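Local coordinates for protein phospholipase C-beta (PLC-beta) (Sepia officinalis, PDB 3QR0) that is a multidomain phospholipase C of the beta family, combining PH, EF-hand, TIM-barrel and C2 domains and carrying a bound calcium ion, at residues S669-E674 / I721-E726; F687-I692 / P699-K704. All coordinates share one frame; numbering follows the deposited sequence.

Contact 1. Residues S669-E674 / I721-E726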
loop_
_atom_site.group_PDB
_atom_site.type_symbol
_atom_site.label_atom_id
_atom_site.label_comp_id
_atom_site.label_asym_id
_atom_site.label_seq_id
_atom_site.Cartn_x
_atom_site.Cartn_y
_atom_site.Cartn_z
ATOM N N SER A 669 -3.981 -0.461 -24.927
ATOM C CA SER A 669 -3.109 -0.544 -23.752
ATOM C C SER A 669 -1.731 -1.109 -24.046
ATOM O O SER A 669 -1.514 -1.769 -25.061
ATOM C CB SER A 669 -3.763 -1.402 -22.672
ATOM O OG SER A 669 -3.793 -2.767 -23.051
ATOM N N TYR A 670 -0.804 -0.831 -23.133
ATOM C CA TYR A 670 0.488 -1.495 -23.107
ATOM C C TYR A 670 0.934 -1.704 -21.663
ATOM O O TYR A 670 0.363 -1.132 -20.728
ATOM C CB TYR A 670 1.542 -0.711 -23.909
ATOM C CG TYR A 670 1.830 0.693 -23.413
ATOM C CD1 TYR A 670 2.701 0.912 -22.348
ATOM C CD2 TYR A 670 1.257 1.803 -24.027
ATOM C CE1 TYR A 670 2.979 2.197 -21.894
ATOM C CE2 TYR A 670 1.534 3.099 -23.582
ATOM C CZ TYR A 670 2.396 3.287 -22.516
ATOM O OH TYR A 670 2.668 4.559 -22.057
ATOM N N VAL A 671 1.952 -2.537 -21.500
ATOM C CA VAL A 671 2.468 -2.894 -20.190
ATOM C C VAL A 671 3.965 -2.636 -20.146
ATOM O O VAL A 671 4.683 -2.899 -21.118
ATOM C CB VAL A 671 2.182 -4.367 -19.858
ATOM C CG1 VAL A 671 2.668 -4.711 -18.435
ATOM C CG2 VAL A 671 0.688 -4.658 -20.016
ATOM N N GLU A 672 4.415 -2.083 -19.026
ATOM C CA GLU A 672 5.825 -1.833 -18.773
ATOM C C GLU A 672 6.277 -2.587 -17.521
ATOM O O GLU A 672 5.481 -2.851 -16.621
ATOM C CB GLU A 672 6.056 -0.341 -18.566
ATOM C CG GLU A 672 5.916 0.500 -19.808
ATOM C CD GLU A 672 6.011 1.977 -19.492
ATOM O OE1 GLU A 672 5.013 2.532 -18.987
ATOM O OE2 GLU A 672 7.083 2.575 -19.732
ATOM N N VAL A 673 7.558 -2.931 -17.470
ATOM C CA VAL A 673 8.128 -3.609 -16.315
ATOM C C VAL A 673 9.419 -2.910 -15.913
ATOM O O VAL A 673 10.323 -2.738 -16.736
ATOM C CB VAL A 673 8.404 -5.101 -16.599
ATOM C CG1 VAL A 673 8.966 -5.783 -15.354
ATOM C CG2 VAL A 673 7.122 -5.801 -17.050
ATOM N N GLU A 674 9.482 -2.483 -14.659
ATOM C CA GLU A 674 10.638 -1.761 -14.134
ATOM C C GLU A 674 11.183 -2.459 -12.895
ATOM O O GLU A 674 10.491 -3.275 -12.269
ATOM C CB GLU A 674 10.257 -0.306 -13.819
ATOM C CG GLU A 674 9.992 0.514 -15.080
ATOM C CD GLU A 674 9.947 2.020 -14.864
ATOM O OE1 GLU A 674 9.936 2.489 -13.703
ATOM O OE2 GLU A 674 9.938 2.743 -15.887
ATOM N N ILE A 721 5.136 -4.029 -12.333
ATOM C CA ILE A 721 4.355 -4.047 -13.571
ATOM C C ILE A 721 3.459 -2.812 -13.608
ATOM O O ILE A 721 2.732 -2.554 -12.652
ATOM C CB ILE A 721 3.486 -5.326 -13.663
ATOM C CG1 ILE A 721 4.371 -6.563 -13.859
ATOM C CG2 ILE A 721 2.485 -5.226 -14.817
ATOM C CD1 ILE A 721 3.591 -7.897 -13.868
ATOM N N ILE A 722 3.522 -2.048 -14.699
ATOM C CA ILE A 722 2.686 -0.861 -14.876
ATOM C C ILE A 722 1.889 -0.990 -16.171
ATOM O O ILE A 722 2.454 -1.241 -17.231
ATOM C CB ILE A 722 3.513 0.452 -14.926
ATOM C CG1 ILE A 722 4.498 0.548 -13.754
ATOM C CG2 ILE A 722 2.571 1.660 -14.907
ATOM C CD1 ILE A 722 5.875 -0.025 -14.038
ATOM N N VAL A 723 0.574 -0.832 -16.080
ATOM C CA VAL A 723 -0.278 -0.877 -17.257
ATOM C C VAL A 723 -0.806 0.523 -17.548
ATOM O O VAL A 723 -1.300 1.203 -16.645
ATOM C CB VAL A 723 -1.456 -1.851 -17.087
ATOM C CG1 VAL A 723 -2.240 -1.953 -18.389
ATOM C CG2 VAL A 723 -0.963 -3.234 -16.639
ATOM N N SER A 724 -0.700 0.935 -18.809
ATOM C CA SER A 724 -1.123 2.265 -19.247
ATOM C C SER A 724 -1.954 2.202 -20.520
ATOM O O SER A 724 -1.831 1.262 -21.308
ATOM C CB SER A 724 0.106 3.142 -19.509
ATOM O OG SER A 724 0.919 3.251 -18.353
ATOM N N GLU A 725 -2.797 3.211 -20.725
ATOM C CA GLU A 725 -3.437 3.414 -22.019
ATOM C C GLU A 725 -2.362 3.884 -23.001
ATOM O O GLU A 725 -1.292 4.341 -22.581
ATOM C CB GLU A 725 -4.573 4.436 -21.928
ATOM C CG GLU A 725 -5.689 4.030 -20.964
ATOM C CD GLU A 725 -6.967 4.849 -21.126
ATOM O OE1 GLU A 725 -7.322 5.207 -22.268
ATOM O OE2 GLU A 725 -7.632 5.114 -20.104
ATOM N N GLU A 726 -2.639 3.768 -24.300
ATOM C CA GLU A 726 -1.671 4.151 -25.335
ATOM C C GLU A 726 -1.187 5.593 -25.194
ATOM O O GLU A 726 -0.022 5.882 -25.469
ATOM C CB GLU A 726 -2.252 3.944 -26.736
ATOM C CG GLU A 726 -1.343 4.459 -27.857
ATOM C CD GLU A 726 -1.769 4.007 -29.241
ATOM O OE1 GLU A 726 -2.951 3.640 -29.423
ATOM O OE2 GLU A 726 -0.914 4.037 -30.157
HETATM O O HOH W 1 2.729 1.279 -18.528
#

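Contact 2. Residues F687-I692 / P699-K704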
loop_
_atom_site.group_PDB
_atom_site.type_symbol
_atom_site.label_atom_id
_atom_site.label_comp_id
_atom_site.label_asym_id
_atom_site.label_seq_id
_atom_site.Cartn_x
_atom_site.Cartn_y
_atom_site.Cartn_z
ATOM N N PHE A 687 11.612 -1.526 -20.789
ATOM C CA PHE A 687 10.741 -2.613 -21.223
ATOM C C PHE A 687 9.283 -2.183 -21.385
ATOM O O PHE A 687 8.634 -1.779 -20.422
ATOM C CB PHE A 687 10.797 -3.757 -20.216
ATOM C CG PHE A 687 12.136 -4.423 -20.117
ATOM C CD1 PHE A 687 12.779 -4.539 -18.895
ATOM C CD2 PHE A 687 12.751 -4.954 -21.245
ATOM C CE1 PHE A 687 14.013 -5.174 -18.798
ATOM C CE2 PHE A 687 13.985 -5.582 -21.153
ATOM C CZ PHE A 687 14.615 -5.689 -19.930
ATOM N N LYS A 688 8.771 -2.303 -22.604
ATOM C CA LYS A 688 7.404 -1.917 -22.924
ATOM C C LYS A 688 6.835 -2.892 -23.950
ATOM O O LYS A 688 7.489 -3.176 -24.945
ATOM C CB LYS A 688 7.403 -0.496 -23.489
ATOM C CG LYS A 688 6.040 0.034 -23.905
ATOM C CD LYS A 688 6.153 1.471 -24.391
ATOM C CE LYS A 688 4.963 1.877 -25.227
ATOM N NZ LYS A 688 5.029 3.321 -25.584
ATOM N N THR A 689 5.622 -3.391 -23.714
ATOM C CA THR A 689 4.976 -4.306 -24.654
ATOM C C THR A 689 4.481 -3.565 -25.881
ATOM O O THR A 689 4.420 -2.340 -25.895
ATOM C CB THR A 689 3.742 -5.012 -24.042
ATOM O OG1 THR A 689 2.735 -4.038 -23.725
ATOM C CG2 THR A 689 4.125 -5.795 -22.791
ATOM N N LYS A 690 4.108 -4.330 -26.897
ATOM C CA LYS A 690 3.315 -3.811 -27.991
ATOM C C LYS A 690 1.975 -3.284 -27.470
ATOM O O LYS A 690 1.530 -3.640 -26.375
ATOM C CB LYS A 690 3.070 -4.899 -29.048
ATOM C CG LYS A 690 2.208 -6.085 -28.576
ATOM C CD LYS A 690 1.975 -7.101 -29.701
ATOM C CE LYS A 690 3.224 -7.917 -30.024
ATOM N NZ LYS A 690 3.708 -8.705 -28.855
ATOM N N ILE A 691 1.332 -2.449 -28.274
ATOM C CA ILE A 691 0.006 -1.944 -27.960
ATOM C C ILE A 691 -1.050 -2.900 -28.501
ATOM O O ILE A 691 -1.000 -3.295 -29.663
ATOM C CB ILE A 691 -0.223 -0.550 -28.564
ATOM C CG1 ILE A 691 0.587 0.496 -27.789
ATOM C CG2 ILE A 691 -1.714 -0.198 -28.547
ATOM C CD1 ILE A 691 0.807 1.787 -28.552
ATOM N N ILE A 692 -2.004 -3.275 -27.657
ATOM C CA ILE A 692 -3.169 -4.001 -28.132
ATOM C C ILE A 692 -4.295 -2.987 -28.240
ATOM O O ILE A 692 -4.670 -2.356 -27.248
ATOM C CB ILE A 692 -3.541 -5.170 -27.208
ATOM C CG1 ILE A 692 -2.397 -6.192 -27.165
ATOM C CG2 ILE A 692 -4.815 -5.844 -27.694
ATOM C CD1 ILE A 692 -2.127 -6.883 -28.513
ATOM N N PRO A 699 -7.005 -8.194 -23.724
ATOM C CA PRO A 699 -5.882 -7.979 -24.643
ATOM C C PRO A 699 -4.829 -9.077 -24.513
ATOM O O PRO A 699 -4.515 -9.487 -23.399
ATOM C CB PRO A 699 -5.310 -6.628 -24.194
ATOM C CG PRO A 699 -5.744 -6.480 -22.766
ATOM C CD PRO A 699 -7.097 -7.123 -22.711
ATOM N N TYR A 700 -4.298 -9.547 -25.641
ATOM C CA TYR A 700 -3.309 -10.629 -25.647
ATOM C C TYR A 700 -1.982 -10.115 -26.202
ATOM O O TYR A 700 -1.792 -10.042 -27.410
ATOM C CB TYR A 700 -3.851 -11.817 -26.459
ATOM C CG TYR A 700 -2.953 -13.044 -26.548
ATOM C CD1 TYR A 700 -2.222 -13.490 -25.452
ATOM C CD2 TYR A 700 -2.871 -13.783 -27.730
ATOM C CE1 TYR A 700 -1.409 -14.623 -25.537
ATOM C CE2 TYR A 700 -2.064 -14.919 -27.823
ATOM C CZ TYR A 700 -1.341 -15.333 -26.716
ATOM O OH TYR A 700 -0.540 -16.446 -26.789
ATOM N N TYR A 701 -1.066 -9.747 -25.309
ATOM C CA TYR A 701 0.192 -9.105 -25.709
ATOM C C TYR A 701 1.168 -10.120 -26.292
ATOM O O TYR A 701 1.805 -9.855 -27.311
ATOM C CB TYR A 701 0.850 -8.375 -24.530
ATOM C CG TYR A 701 -0.075 -7.426 -23.807
ATOM C CD1 TYR A 701 -0.352 -6.154 -24.319
ATOM C CD2 TYR A 701 -0.689 -7.803 -22.623
ATOM C CE1 TYR A 701 -1.213 -5.286 -23.652
ATOM C CE2 TYR A 701 -1.547 -6.944 -21.954
ATOM C CZ TYR A 701 -1.808 -5.691 -22.469
ATOM O OH TYR A 701 -2.666 -4.855 -21.790
ATOM N N ASP A 702 1.277 -11.277 -25.639
ATOM C CA ASP A 702 2.212 -12.322 -26.042
ATOM C C ASP A 702 3.584 -11.718 -26.345
ATOM O O ASP A 702 4.131 -11.883 -27.442
ATOM C CB ASP A 702 1.664 -13.080 -27.258
ATOM C CG ASP A 702 2.480 -14.312 -27.599
ATOM O OD1 ASP A 702 3.077 -14.920 -26.687
ATOM O OD2 ASP A 702 2.520 -14.673 -28.785
ATOM N N GLU A 703 4.123 -11.001 -25.369
ATOM C CA GLU A 703 5.355 -10.248 -25.560
ATOM C C GLU A 703 6.563 -11.122 -25.286
ATOM O O GLU A 703 6.529 -11.972 -24.400
ATOM C CB GLU A 703 5.386 -9.032 -24.635
ATOM C CG GLU A 703 6.456 -7.998 -24.981
ATOM C CD GLU A 703 6.228 -7.321 -26.325
ATOM O OE1 GLU A 703 5.058 -7.129 -26.720
ATOM O OE2 GLU A 703 7.231 -6.972 -26.987
ATOM N N LYS A 704 7.626 -10.912 -26.058
ATOM C CA LYS A 704 8.907 -11.546 -25.789
ATOM C C LYS A 704 9.340 -11.197 -24.363
ATOM O O LYS A 704 9.108 -10.081 -23.892
ATOM C CB LYS A 704 9.956 -11.079 -26.806
ATOM C CG LYS A 704 11.374 -11.606 -26.568
ATOM C CD LYS A 704 11.447 -13.127 -26.687
ATOM C CE LYS A 704 12.821 -13.668 -26.305
ATOM N NZ LYS A 704 12.775 -15.138 -26.017
#

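Contact 1. Residues S669-E674 / I721-E726
Y670 lies opposite S724 and V671 opposite V723 where two neighbouring antiparallel strands, 669-674 and 721-725, pair in one sheet of the C2 beta sandwich. The hydrogen-bonded pairs Y670/S724 and E672/I722 each exchange two backbone bonds; that from E672 N to I722 O is 2.8 Å long and almost straight at 172°. V671, V673, I721 and V723 share the apolar face, where beta-branched residues suit both extended backbone and core. There V671 CG1 meets I721 CG2 at 3.7 Å, and I656 of strand 650-660 packs on V671, V673 and I721. On the other face Y670 holds CG between its backbone N and carbonyl carbon (chi1 61°), which stands the ring beside the neighbouring strand. S724 is small enough to slip its CB over one ring face, a CH-pi contact 4.2 Å from the centroid, while K688 adds a cation-pi contact. Next to them a water donates to E672 OE1 at 2.6 Å, bonds S724 OG at 2.7 Å and reaches I722 O weakly. The chemistry implies a two-sided strand pair: a buried, apolar side that packs into the sandwich core, and a mixed side, where I722 and the Y670 ring accompany a carboxylate and hydroxyl linked through water.

Contact 2. Residues F687-I692 / P699-K704
I692, Y701 and E703 carry this contact between two irregular parts of the C2 domain, I692 by apolar packing against P699 and Y701, and E703 by gripping K690. The branches of I692 divide the work. CG2 rests on P699 CB at 3.6 Å, CG1 meets the tyrosine at Y701 CD1, 3.5 Å away, and CD1 reaches forward to the backbone carbonyl of Y700. A branched aliphatic chain suits this place because it can touch three consecutive residues at once. Y701 brings a broad aromatic ring whose hydroxyl is hydrogen-bonded to S669 OG, so the same residue offers carbon to I692 and a polar end to the sheet.

E703 has CG anti to its backbone N (chi1 -166°) and then bends at chi2, laying its carboxylate beside the backbone of T689 and K690. Its OE1 accepts two bonds from the same lysine, arriving from opposite faces of the carboxylate plane: K690 N at 3.0 Å, nearly straight at 172°, and the charged K690 NZ in a salt bridge, also 3.0 Å. To get there the lysine chain folds back at chi3 and chi4, and NZ gives a further bond of 2.7 Å to Y701 O. A long flexible cation can therefore tie a side chain and a main-chain carbonyl together, and the two donors probably favour the ionised glutamate. T689 packs on E703, its CG2 against CB and CG, while OG1 donates to K690 O and accepts a hydrogen bond from V671 N.

Backbone bonds of P699, D702 and E703 to A659, I657 and I656 run the loop 699-704 along strand 650-660, whereas T689 and I692 bond to V671 and S669, so the contact sits at the side of the sandwich between strands 650-660 and 669-676.

How the contacts relate
Following the chain, strand 669-676 comes first, then the short strand 686-688, the loop 699-704, strand 706-711 and finally strand 718-725. Contact 1 closes the long loop between 674 and 721; contact 2 closes a short one between 692 and 699 and falls wholly within the first, so the two nest without crossing. Their centres are about 9 Å apart. They touch directly, through two probable hydrogen bonds that involve side chains and by packing of I691 on E726. Strand 669-676 has the 718-725 strand on one side and 686-688 on the other; contact 2 links this sheet's margin to strand 650-660 of the second sheet.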